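Local coordinates for protein putative oxidoreductase (Bacteroides fragilis NCTC 9343, PDB 3FHL) that probably acts as a nucleotide-dependent oxidoreductase of the Gfo/Idh/MocA family, with an NAD-binding Rossmann domain and a C-terminal alpha/beta domain whose sheet contacts the second subunit, at residues L146-S151 and N226-K232; P194-D200 and F214-H220; I6-A12 and D67-T73; L33-V37 and L60-I66. All blocks are in the same frame, centred on the assembly; numbering follows the deposited sequence.

Contact 1: residues L146-S151 and N226-K232; sequences LVEYES and NVKITLK
Leu-146 meets Val-227 at the start of a parallel pair of neighbouring strands in the mixed, mostly antiparallel sheet of the C-terminal alpha/beta domain. Leu-146 CD2 lies 4.0 Å from Val-227 CG1, the two side chains crossing at about a right angle, while the other methyl of the valine, CG2, rests on the carbonyl oxygen of Leu-146. Val-147 turns its side chain away from 226-232 and gives its O to Lys-228 N. On its other side Val-147 forms a classic beta bulge with Glu-148 opposite His-247 of strand 244-248. Glu-148, its CG anti to the backbone N (chi1 180°), runs extended over the face that also carries Lys-228, Glu-150 and Thr-230. Glu-148 OE2 accepts a hydrogen bond from a water 2.7 Å away that also bonds to Thr-230 OG1. The same carboxylate oxygen pairs with Lys-232 of the second subunit in an intersubunit salt bridge, so this face belongs to the dimer interface. Tyr-149 drops to the reverse face, toward helices 129-139 and 180-191. At the edge of its ring, near the plane, sits Leu-231 CD2, 4.0 Å from Tyr-149 CE2, and Phe-191 makes an edge-to-face pair with it. Glu-150 runs beside Thr-230, and its carboxylate also pairs with Lys-232 of the second subunit. At Ser-151 the hydroxyl binds Arg-243, CB packs on Leu-231 CD2, and the backbone O of Ser-151 accepts from Lys-232 N at 2.9 Å.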
# COMPACT_ATOMS: atom_id res chain seq x y z
N LEU C 146 9.54 7.77 -14.36
CA LEU C 146 8.71 7.36 -13.21
C LEU C 146 7.79 6.21 -13.60
O LEU C 146 7.16 6.23 -14.68
CB LEU C 146 7.87 8.52 -12.67
CG LEU C 146 7.09 8.27 -11.36
CD1 LEU C 146 8.01 8.32 -10.17
CD2 LEU C 146 5.97 9.28 -11.22
N VAL C 147 7.72 5.20 -12.73
CA VAL C 147 6.83 4.05 -12.96
C VAL C 147 5.77 3.87 -11.89
O VAL C 147 4.73 3.26 -12.14
CB VAL C 147 7.62 2.73 -13.21
CG1 VAL C 147 8.62 2.88 -14.34
CG2 VAL C 147 8.33 2.24 -11.93
N GLU C 148 6.01 4.40 -10.69
CA GLU C 148 5.07 4.20 -9.59
C GLU C 148 5.03 5.39 -8.63
O GLU C 148 6.07 5.95 -8.31
CB GLU C 148 5.39 2.91 -8.82
CG GLU C 148 4.43 2.64 -7.65
CD GLU C 148 4.48 1.21 -7.11
OE1 GLU C 148 5.57 0.60 -7.11
OE2 GLU C 148 3.40 0.72 -6.68
N TYR C 149 3.83 5.73 -8.18
CA TYR C 149 3.59 6.85 -7.29
C TYR C 149 2.66 6.37 -6.20
O TYR C 149 1.53 5.95 -6.48
CB TYR C 149 2.91 7.97 -8.10
CG TYR C 149 2.42 9.18 -7.33
CD1 TYR C 149 3.28 10.26 -7.08
CD2 TYR C 149 1.09 9.28 -6.90
CE1 TYR C 149 2.82 11.39 -6.42
CE2 TYR C 149 0.62 10.40 -6.23
CZ TYR C 149 1.49 11.46 -6.01
OH TYR C 149 1.04 12.57 -5.35
N GLU C 150 3.14 6.44 -4.97
CA GLU C 150 2.35 6.09 -3.80
C GLU C 150 2.27 7.27 -2.87
O GLU C 150 3.30 7.87 -2.55
CB GLU C 150 2.98 4.92 -3.05
CG GLU C 150 3.03 3.63 -3.89
CD GLU C 150 4.04 2.64 -3.36
OE1 GLU C 150 4.04 2.33 -2.15
OE2 GLU C 150 4.84 2.15 -4.18
N SER C 151 1.07 7.58 -2.43
CA SER C 151 0.88 8.74 -1.56
C SER C 151 -0.07 8.32 -0.45
O SER C 151 -1.18 7.87 -0.71
CB SER C 151 0.33 9.92 -2.41
OG SER C 151 -0.16 10.98 -1.61
N ASN C 226 0.89 4.74 -17.90
CA ASN C 226 1.64 3.56 -17.46
C ASN C 226 2.22 3.68 -16.06
O ASN C 226 2.91 2.77 -15.59
CB ASN C 226 2.80 3.28 -18.42
CG ASN C 226 2.34 2.96 -19.82
OD1 ASN C 226 1.25 2.43 -20.02
ND2 ASN C 226 3.17 3.30 -20.79
N VAL C 227 1.96 4.82 -15.40
CA VAL C 227 2.40 5.00 -14.01
C VAL C 227 1.35 4.39 -13.08
O VAL C 227 0.16 4.67 -13.21
CB VAL C 227 2.67 6.50 -13.63
CG1 VAL C 227 3.07 6.64 -12.14
CG2 VAL C 227 3.78 7.09 -14.47
N LYS C 228 1.82 3.57 -12.13
CA LYS C 228 0.97 2.93 -11.16
C LYS C 228 0.74 3.86 -9.97
O LYS C 228 1.70 4.30 -9.35
CB LYS C 228 1.61 1.60 -10.73
CG LYS C 228 1.93 0.67 -11.90
CD LYS C 228 0.64 0.14 -12.55
CE LYS C 228 0.95 -0.95 -13.57
NZ LYS C 228 -0.23 -1.22 -14.44
N ILE C 229 -0.54 4.14 -9.68
CA ILE C 229 -0.92 5.09 -8.63
C ILE C 229 -1.62 4.42 -7.46
O ILE C 229 -2.62 3.73 -7.64
CB ILE C 229 -1.86 6.21 -9.18
CG1 ILE C 229 -1.12 7.11 -10.18
CG2 ILE C 229 -2.45 7.05 -8.05
CD1 ILE C 229 -1.90 8.33 -10.59
N THR C 230 -1.11 4.64 -6.25
CA THR C 230 -1.81 4.20 -5.04
C THR C 230 -1.98 5.37 -4.09
O THR C 230 -1.00 6.01 -3.71
CB THR C 230 -1.04 3.09 -4.27
OG1 THR C 230 -0.67 2.04 -5.17
CG2 THR C 230 -1.90 2.49 -3.19
N LEU C 231 -3.22 5.64 -3.70
CA LEU C 231 -3.52 6.64 -2.67
C LEU C 231 -4.14 5.97 -1.45
O LEU C 231 -5.06 5.15 -1.58
CB LEU C 231 -4.45 7.73 -3.24
CG LEU C 231 -4.11 8.25 -4.64
CD1 LEU C 231 -5.22 9.14 -5.17
CD2 LEU C 231 -2.78 9.03 -4.62
N LYS C 232 -3.63 6.29 -0.27
CA LYS C 232 -4.04 5.59 0.94
C LYS C 232 -4.14 6.50 2.13
O LYS C 232 -3.37 7.46 2.24
CB LYS C 232 -3.00 4.54 1.31
CG LYS C 232 -3.20 3.17 0.79
CD LYS C 232 -2.14 2.21 1.37
CE LYS C 232 -2.63 1.49 2.61
NZ LYS C 232 -1.70 0.34 2.93
O HOH W 1 1.22 2.33 -7.01

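Contact 2: residues P194-D200 and F214-H220; sequences PEAVFAD and FIIHLLH
Phe-198 and His-217 lie side by side on one face of an antiparallel beta hairpin, their rings meeting rim to rim with planes 24° apart and neither over the other. Phe-198 CD2 comes 3.4 Å from His-217 CD2, at the edge of the imidazole and near its plane. The same two rings meet their counterparts in the second subunit: Phe-198 stacks on its Phe-198, and His-217 NE2 is hydrogen-bonded to its His-217 NE2. At the end of the pair remote from the hairpin turn, the His-220 ring lies obliquely to the Glu-195 carboxylate, and Glu-195 OE2 is 3.6 Å from His-220 CB. A water donates to both Glu-195 OE2 and His-220 O.

Here Glu-195 and Ala-196 face Leu-219 together in a classic beta bulge, and Ala-196 CB meets Leu-219 CD1 at 3.8 Å. Beyond it regular pairing links Phe-198 with His-217 and Asp-200 with Ile-215 by two backbone hydrogen bonds each. On the reverse face Val-197 CG2 packs against Leu-218 CD2, and Ala-199 CB against Ile-216 CG1. Ala-199 and Leu-218 of that face, with Pro-194, rest on helix 328-347, while strands 351-352 and 228-234 continue the sheet beyond the hairpin.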
# COMPACT_ATOMS: atom_id res chain seq x y z
N PRO C 194 -7.81 9.67 -14.41
CA PRO C 194 -7.67 8.26 -14.77
C PRO C 194 -8.80 7.75 -15.69
O PRO C 194 -9.89 8.32 -15.72
CB PRO C 194 -7.73 7.56 -13.41
CG PRO C 194 -8.62 8.42 -12.61
CD PRO C 194 -8.35 9.83 -13.05
N GLU C 195 -8.54 6.67 -16.41
CA GLU C 195 -9.61 5.98 -17.14
C GLU C 195 -10.57 5.26 -16.20
O GLU C 195 -11.77 5.19 -16.47
CB GLU C 195 -9.02 4.97 -18.12
CG GLU C 195 -8.21 5.60 -19.22
CD GLU C 195 -7.56 4.56 -20.10
OE1 GLU C 195 -8.02 3.40 -20.08
OE2 GLU C 195 -6.59 4.90 -20.81
N ALA C 196 -10.04 4.71 -15.10
CA ALA C 196 -10.85 3.92 -14.18
C ALA C 196 -10.40 4.08 -12.73
O ALA C 196 -9.30 4.58 -12.46
CB ALA C 196 -10.84 2.44 -14.60
N VAL C 197 -11.25 3.69 -11.79
CA VAL C 197 -10.94 3.78 -10.36
C VAL C 197 -11.25 2.45 -9.65
O VAL C 197 -12.33 1.88 -9.82
CB VAL C 197 -11.72 4.93 -9.67
CG1 VAL C 197 -11.58 4.88 -8.12
CG2 VAL C 197 -11.25 6.31 -10.19
N PHE C 198 -10.29 1.95 -8.87
CA PHE C 198 -10.59 0.92 -7.89
C PHE C 198 -10.42 1.53 -6.51
O PHE C 198 -9.48 2.29 -6.27
CB PHE C 198 -9.67 -0.31 -8.06
CG PHE C 198 -9.66 -1.21 -6.84
CD1 PHE C 198 -10.58 -2.24 -6.71
CD2 PHE C 198 -8.74 -1.01 -5.81
CE1 PHE C 198 -10.58 -3.07 -5.58
CE2 PHE C 198 -8.74 -1.82 -4.68
CZ PHE C 198 -9.66 -2.85 -4.57
N ALA C 199 -11.34 1.23 -5.60
CA ALA C 199 -11.16 1.60 -4.20
C ALA C 199 -11.66 0.53 -3.25
O ALA C 199 -12.63 -0.17 -3.54
CB ALA C 199 -11.89 2.91 -3.90
N ASP C 200 -11.01 0.43 -2.10
CA ASP C 200 -11.50 -0.40 -1.02
C ASP C 200 -11.43 0.45 0.23
O ASP C 200 -10.38 0.99 0.58
CB ASP C 200 -10.64 -1.67 -0.89
CG ASP C 200 -11.21 -2.68 0.13
OD1 ASP C 200 -12.36 -2.52 0.58
OD2 ASP C 200 -10.49 -3.64 0.46
N PHE C 214 -8.83 3.99 3.52
CA PHE C 214 -9.09 3.81 2.09
C PHE C 214 -7.82 3.43 1.38
O PHE C 214 -6.73 3.80 1.80
CB PHE C 214 -9.77 5.05 1.46
CG PHE C 214 -8.89 6.28 1.37
CD1 PHE C 214 -7.90 6.40 0.39
CD2 PHE C 214 -9.07 7.33 2.25
CE1 PHE C 214 -7.10 7.52 0.31
CE2 PHE C 214 -8.29 8.47 2.16
CZ PHE C 214 -7.29 8.56 1.19
N ILE C 215 -7.96 2.64 0.32
CA ILE C 215 -6.91 2.48 -0.66
C ILE C 215 -7.56 2.71 -2.03
O ILE C 215 -8.63 2.18 -2.31
CB ILE C 215 -6.17 1.11 -0.58
CG1 ILE C 215 -5.02 1.07 -1.59
CG2 ILE C 215 -7.13 -0.09 -0.74
CD1 ILE C 215 -3.96 0.06 -1.27
N ILE C 216 -6.92 3.54 -2.86
CA ILE C 216 -7.45 3.91 -4.17
C ILE C 216 -6.39 3.73 -5.22
O ILE C 216 -5.25 4.16 -5.07
CB ILE C 216 -7.96 5.38 -4.17
CG1 ILE C 216 -9.11 5.54 -3.17
CG2 ILE C 216 -8.37 5.81 -5.58
CD1 ILE C 216 -9.47 6.98 -2.81
N HIS C 217 -6.77 3.10 -6.32
CA HIS C 217 -5.92 3.05 -7.49
C HIS C 217 -6.57 3.87 -8.59
O HIS C 217 -7.72 3.64 -8.93
CB HIS C 217 -5.72 1.61 -7.95
CG HIS C 217 -5.00 0.78 -6.94
ND1 HIS C 217 -3.69 1.03 -6.59
CD2 HIS C 217 -5.41 -0.25 -6.17
CE1 HIS C 217 -3.32 0.17 -5.66
NE2 HIS C 217 -4.34 -0.62 -5.39
N LEU C 218 -5.80 4.82 -9.11
CA LEU C 218 -6.24 5.62 -10.26
C LEU C 218 -5.59 4.99 -11.46
O LEU C 218 -4.36 5.01 -11.61
CB LEU C 218 -5.83 7.10 -10.09
CG LEU C 218 -6.24 7.81 -8.82
CD1 LEU C 218 -5.84 9.28 -8.92
CD2 LEU C 218 -7.73 7.71 -8.62
N LEU C 219 -6.41 4.36 -12.29
CA LEU C 219 -5.93 3.47 -13.33
C LEU C 219 -5.82 4.23 -14.64
O LEU C 219 -6.79 4.83 -15.09
CB LEU C 219 -6.86 2.25 -13.47
CG LEU C 219 -7.19 1.51 -12.15
CD1 LEU C 219 -8.44 0.64 -12.24
CD2 LEU C 219 -6.01 0.69 -11.67
N HIS C 220 -4.62 4.21 -15.22
CA HIS C 220 -4.26 4.91 -16.46
C HIS C 220 -4.59 6.43 -16.46
O HIS C 220 -5.48 6.88 -17.19
CB HIS C 220 -4.87 4.21 -17.69
CG HIS C 220 -4.60 2.74 -17.75
ND1 HIS C 220 -3.36 2.22 -18.06
CD2 HIS C 220 -5.41 1.67 -17.53
CE1 HIS C 220 -3.42 0.90 -18.04
NE2 HIS C 220 -4.65 0.54 -17.71
O HOH W 2 -5.35 7.40 -19.97

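Contact 3: residues I6-A12 and D67-T73; sequences IKTGLAA and DLIVVNT
Asp-67 reaches across to Lys-7 where two parallel strands of the Rossmann fold begin to pair, strand 6-10 being the first of the nucleotide-binding domain and 68-71 the fourth. Its OD2 accepts the backbone N-H of Lys-7 at 2.9 Å on the anti side, 16° out of the carboxylate plane. In return Lys-7 O takes two donors, Asp-67 N and Leu-68 N, so three bonds fasten this end. Leu-68 CB packs on Ile-6 CG2 at 3.7 Å, and its isobutyl group runs beside Thr-8 on the face lined by helix 309-320. Ile-69 points to the other face, toward helix 78-87, opposite Gly-9, whose N and O bond to Leu-68 O and Val-70 N. Val-70 uses both methyls: CG1 touches Leu-10 CD1 at 3.8 Å, and CG2 lies by Thr-8 CG2. Its carbonyl oxygen accepts from Ala-11 N and is pressed by Ala-11 CB, 3.1 Å away. In Asn-72, CG sits between the backbone N and the carbonyl carbon (chi1 65°), which turns the amide back toward the chain leaving strand 6-10, where it crosses the Leu-10 side chain at about a right angle, CD1 touching the amide. Asn-72 ND2 donates to Ala-12 O at 3.1 Å from above the carbonyl plane, and also binds Ser-16. Thr-73 follows, its methyl CG2 3.4 Å from Ala-11 O.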
# COMPACT_ATOMS: atom_id res chain seq x y z
N ILE C 6 -4.68 44.18 -4.07
CA ILE C 6 -5.97 43.50 -4.03
C ILE C 6 -6.62 43.69 -2.66
O ILE C 6 -6.13 43.18 -1.65
CB ILE C 6 -5.80 41.99 -4.39
CG1 ILE C 6 -5.19 41.86 -5.79
CG2 ILE C 6 -7.15 41.27 -4.35
CD1 ILE C 6 -4.43 40.56 -6.05
N LYS C 7 -7.73 44.44 -2.62
CA LYS C 7 -8.44 44.69 -1.37
C LYS C 7 -9.32 43.48 -1.06
O LYS C 7 -10.22 43.15 -1.82
CB LYS C 7 -9.31 45.95 -1.45
CG LYS C 7 -8.67 47.18 -0.83
CD LYS C 7 -9.67 48.35 -0.77
CE LYS C 7 -9.00 49.66 -0.41
NZ LYS C 7 -8.82 49.84 1.06
N THR C 8 -9.05 42.85 0.08
CA THR C 8 -9.64 41.55 0.37
C THR C 8 -10.56 41.56 1.59
O THR C 8 -10.21 42.12 2.64
CB THR C 8 -8.55 40.46 0.55
OG1 THR C 8 -7.63 40.55 -0.54
CG2 THR C 8 -9.16 39.05 0.59
N GLY C 9 -11.72 40.93 1.41
CA GLY C 9 -12.66 40.66 2.49
C GLY C 9 -12.63 39.19 2.90
O GLY C 9 -12.73 38.30 2.07
N LEU C 10 -12.48 38.95 4.20
CA LEU C 10 -12.43 37.60 4.75
C LEU C 10 -13.77 37.29 5.42
O LEU C 10 -14.19 38.02 6.33
CB LEU C 10 -11.26 37.46 5.74
CG LEU C 10 -10.93 36.09 6.36
CD1 LEU C 10 -10.71 35.01 5.30
CD2 LEU C 10 -9.74 36.18 7.31
N ALA C 11 -14.44 36.23 4.97
CA ALA C 11 -15.82 35.94 5.38
C ALA C 11 -15.98 35.41 6.81
O ALA C 11 -17.07 35.46 7.36
CB ALA C 11 -16.48 34.99 4.39
N ALA C 12 -14.89 34.91 7.42
CA ALA C 12 -14.95 34.40 8.80
C ALA C 12 -13.60 34.44 9.51
O ALA C 12 -12.54 34.26 8.89
CB ALA C 12 -15.53 32.97 8.83
N ASP C 67 -11.96 43.84 -4.03
CA ASP C 67 -11.63 43.11 -5.25
C ASP C 67 -11.88 41.61 -5.08
O ASP C 67 -12.26 40.92 -6.03
CB ASP C 67 -10.15 43.32 -5.60
CG ASP C 67 -9.79 44.78 -5.84
OD1 ASP C 67 -10.44 45.41 -6.71
OD2 ASP C 67 -8.87 45.29 -5.18
N LEU C 68 -11.62 41.12 -3.86
CA LEU C 68 -11.60 39.68 -3.59
C LEU C 68 -12.26 39.33 -2.27
O LEU C 68 -12.01 39.97 -1.24
CB LEU C 68 -10.15 39.16 -3.60
CG LEU C 68 -9.85 37.68 -3.25
CD1 LEU C 68 -10.36 36.75 -4.33
CD2 LEU C 68 -8.36 37.45 -3.02
N ILE C 69 -13.12 38.31 -2.31
CA ILE C 69 -13.74 37.78 -1.11
C ILE C 69 -13.33 36.31 -0.91
O ILE C 69 -13.40 35.50 -1.83
CB ILE C 69 -15.29 37.92 -1.14
CG1 ILE C 69 -15.69 39.40 -1.04
CG2 ILE C 69 -15.96 37.14 0.02
CD1 ILE C 69 -17.19 39.64 -1.18
N VAL C 70 -12.86 36.01 0.30
CA VAL C 70 -12.52 34.65 0.70
C VAL C 70 -13.68 34.06 1.49
O VAL C 70 -13.95 34.49 2.63
CB VAL C 70 -11.21 34.61 1.52
CG1 VAL C 70 -10.87 33.17 1.96
CG2 VAL C 70 -10.05 35.20 0.70
N VAL C 71 -14.37 33.10 0.89
CA VAL C 71 -15.54 32.45 1.49
C VAL C 71 -15.07 31.25 2.35
O VAL C 71 -14.78 30.16 1.83
CB VAL C 71 -16.60 32.06 0.40
CG1 VAL C 71 -17.80 31.29 0.98
CG2 VAL C 71 -17.08 33.31 -0.33
N ASN C 72 -14.98 31.47 3.66
CA ASN C 72 -14.51 30.44 4.59
C ASN C 72 -15.45 30.29 5.79
O ASN C 72 -15.03 30.02 6.91
CB ASN C 72 -13.08 30.74 5.03
CG ASN C 72 -12.98 32.02 5.83
OD1 ASN C 72 -13.69 32.99 5.57
ND2 ASN C 72 -12.11 32.02 6.83
N THR C 73 -16.74 30.49 5.51
CA THR C 73 -17.83 30.41 6.48
C THR C 73 -18.26 28.94 6.68
O THR C 73 -17.71 28.06 6.00
CB THR C 73 -19.01 31.28 5.99
OG1 THR C 73 -19.20 31.07 4.58
CG2 THR C 73 -18.75 32.74 6.24

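Contact 4: residues L33-V37 and L60-I66; sequences LYKIV and LTEDPEI
The loop after helix 58-61, built on an Asx turn at Asp-63, meets strand 31-37 of the Rossmann fold, from which the side chains of Tyr-34 and Lys-35 extend to Asp-63. Asp-63 OD1 accepts from Glu-65 N, and a type I beta turn runs from Asp-63 to Ile-66. The other carboxylate oxygen forms the salt bridge: Lys-35 NZ lies 2.5 Å from Asp-63 OD2, approaching from above the carboxylate plane, a length short enough that its exact value is doubtful. The lysine chain, extended beyond CG, carries its ammonium from the strand to the loop. Its CG also lies over one face of the Tyr-34 ring, toward the rim.

That ring, carried by a CG anti to the backbone N (chi1 175°), presents its edge to the loop. Asp-63 OD2 is near the ring plane, 3.2 Å from Tyr-34 CE2, with the carboxylate turned 71° from the ring, and Ile-66 CG1 meets Tyr-34 CD2 at the same edge, in plane. A water that donates to Glu-65 OE2 is also weakly bonded to Tyr-34 OH. Lys-7 makes a cation-pi contact with the Tyr-34 ring.

The aliphatic base of Lys-35 and, farther along, Val-37 pack on Leu-60. This leucine, at the end of its helix, also rests on Ile-69 and Val-54; its branches divide between two partners, CD2 lying 3.7 Å from Lys-35 CB and CD1 3.7 Å from Val-37 CG2.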
# COMPACT_ATOMS: atom_id res chain seq x y z
N LEU C 33 -5.50 42.99 3.75
CA LEU C 33 -6.52 42.38 4.59
C LEU C 33 -7.41 43.51 5.07
O LEU C 33 -7.19 44.09 6.14
CB LEU C 33 -5.92 41.58 5.76
CG LEU C 33 -6.88 40.78 6.67
CD1 LEU C 33 -7.71 39.72 5.93
CD2 LEU C 33 -6.12 40.15 7.84
N TYR C 34 -8.41 43.82 4.25
CA TYR C 34 -9.15 45.07 4.37
C TYR C 34 -10.32 44.93 5.34
O TYR C 34 -10.46 45.73 6.27
CB TYR C 34 -9.59 45.56 2.98
CG TYR C 34 -10.48 46.78 3.00
CD1 TYR C 34 -10.06 47.96 3.63
CD2 TYR C 34 -11.74 46.75 2.41
CE1 TYR C 34 -10.89 49.09 3.66
CE2 TYR C 34 -12.57 47.88 2.44
CZ TYR C 34 -12.14 49.04 3.06
OH TYR C 34 -12.96 50.15 3.09
N LYS C 35 -11.14 43.90 5.13
CA LYS C 35 -12.31 43.71 5.96
C LYS C 35 -12.50 42.27 6.44
O LYS C 35 -12.37 41.34 5.67
CB LYS C 35 -13.56 44.19 5.23
CG LYS C 35 -13.91 45.61 5.55
CD LYS C 35 -15.13 46.08 4.79
CE LYS C 35 -15.38 47.52 5.14
NZ LYS C 35 -16.30 48.22 4.21
N ILE C 36 -12.82 42.11 7.73
CA ILE C 36 -13.07 40.79 8.30
C ILE C 36 -14.47 40.74 8.91
O ILE C 36 -14.83 41.56 9.75
CB ILE C 36 -12.00 40.41 9.38
CG1 ILE C 36 -10.59 40.40 8.77
CG2 ILE C 36 -12.31 39.05 10.00
CD1 ILE C 36 -9.46 40.41 9.79
N VAL C 37 -15.28 39.78 8.46
CA VAL C 37 -16.56 39.51 9.11
C VAL C 37 -16.37 38.79 10.45
O VAL C 37 -15.84 37.67 10.52
CB VAL C 37 -17.51 38.67 8.24
CG1 VAL C 37 -18.87 38.52 8.91
CG2 VAL C 37 -17.67 39.30 6.87
N LEU C 60 -19.48 42.74 2.93
CA LEU C 60 -18.36 42.48 2.03
C LEU C 60 -18.81 42.62 0.60
O LEU C 60 -18.14 43.27 -0.20
CB LEU C 60 -17.77 41.08 2.21
CG LEU C 60 -17.09 40.73 3.53
CD1 LEU C 60 -16.41 39.34 3.40
CD2 LEU C 60 -16.10 41.79 3.91
N THR C 61 -19.93 41.98 0.27
CA THR C 61 -20.38 41.92 -1.13
C THR C 61 -20.84 43.29 -1.65
O THR C 61 -20.76 43.56 -2.85
CB THR C 61 -21.50 40.88 -1.36
OG1 THR C 61 -22.65 41.20 -0.56
CG2 THR C 61 -21.04 39.49 -1.00
N GLU C 62 -21.31 44.13 -0.74
CA GLU C 62 -21.79 45.46 -1.12
C GLU C 62 -20.70 46.53 -1.06
O GLU C 62 -20.96 47.68 -1.41
CB GLU C 62 -22.96 45.87 -0.24
CG GLU C 62 -24.27 45.19 -0.60
CD GLU C 62 -25.40 45.56 0.36
OE1 GLU C 62 -25.13 46.22 1.40
OE2 GLU C 62 -26.56 45.19 0.07
N ASP C 63 -19.50 46.15 -0.64
CA ASP C 63 -18.39 47.08 -0.55
C ASP C 63 -17.79 47.31 -1.94
O ASP C 63 -17.20 46.40 -2.51
CB ASP C 63 -17.35 46.55 0.44
CG ASP C 63 -16.24 47.55 0.72
OD1 ASP C 63 -15.86 48.34 -0.17
OD2 ASP C 63 -15.72 47.54 1.85
N PRO C 64 -17.92 48.55 -2.48
CA PRO C 64 -17.50 48.83 -3.86
C PRO C 64 -15.98 48.84 -4.06
O PRO C 64 -15.52 48.86 -5.20
CB PRO C 64 -18.06 50.23 -4.12
CG PRO C 64 -18.06 50.87 -2.78
CD PRO C 64 -18.45 49.76 -1.83
N GLU C 65 -15.22 48.84 -2.97
CA GLU C 65 -13.77 48.85 -3.05
C GLU C 65 -13.13 47.45 -2.87
O GLU C 65 -11.92 47.32 -2.95
CB GLU C 65 -13.19 49.85 -2.04
CG GLU C 65 -13.73 51.28 -2.22
CD GLU C 65 -13.10 52.29 -1.28
OE1 GLU C 65 -12.72 53.38 -1.77
OE2 GLU C 65 -12.97 52.01 -0.07
N ILE C 66 -13.94 46.42 -2.63
CA ILE C 66 -13.37 45.07 -2.45
C ILE C 66 -13.17 44.36 -3.80
O ILE C 66 -14.09 44.32 -4.62
CB ILE C 66 -14.15 44.21 -1.41
CG1 ILE C 66 -13.82 44.70 0.01
CG2 ILE C 66 -13.80 42.71 -1.53
CD1 ILE C 66 -14.70 44.09 1.14
O HOH W 3 -14.70 50.46 1.44
O HOH W 4 -10.89 51.91 1.90

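Overall arrangement
The four contacts fall into two pairs, one in each domain. Contacts 3 and 4 share the parallel Rossmann sheet with centres about 7 Å apart: strand 6-10 lies between 68-71 and 31-37, and Leu-10 N reaches Lys-35 O at 2.8 Å, a probable hydrogen bond. Contacts 1 and 2, centres about 10 Å apart, are joined in the mixed sheet through neighbouring strands 213-221 and 228-234, with Leu-231 O 2.8 Å from Ile-216 N; both touch the second subunit. Contacts 2 and 3, one in this sheet and one in the probable nucleotide-binding domain, lie on opposite sides of the chain's centre, with nearest atoms about 22 Å apart.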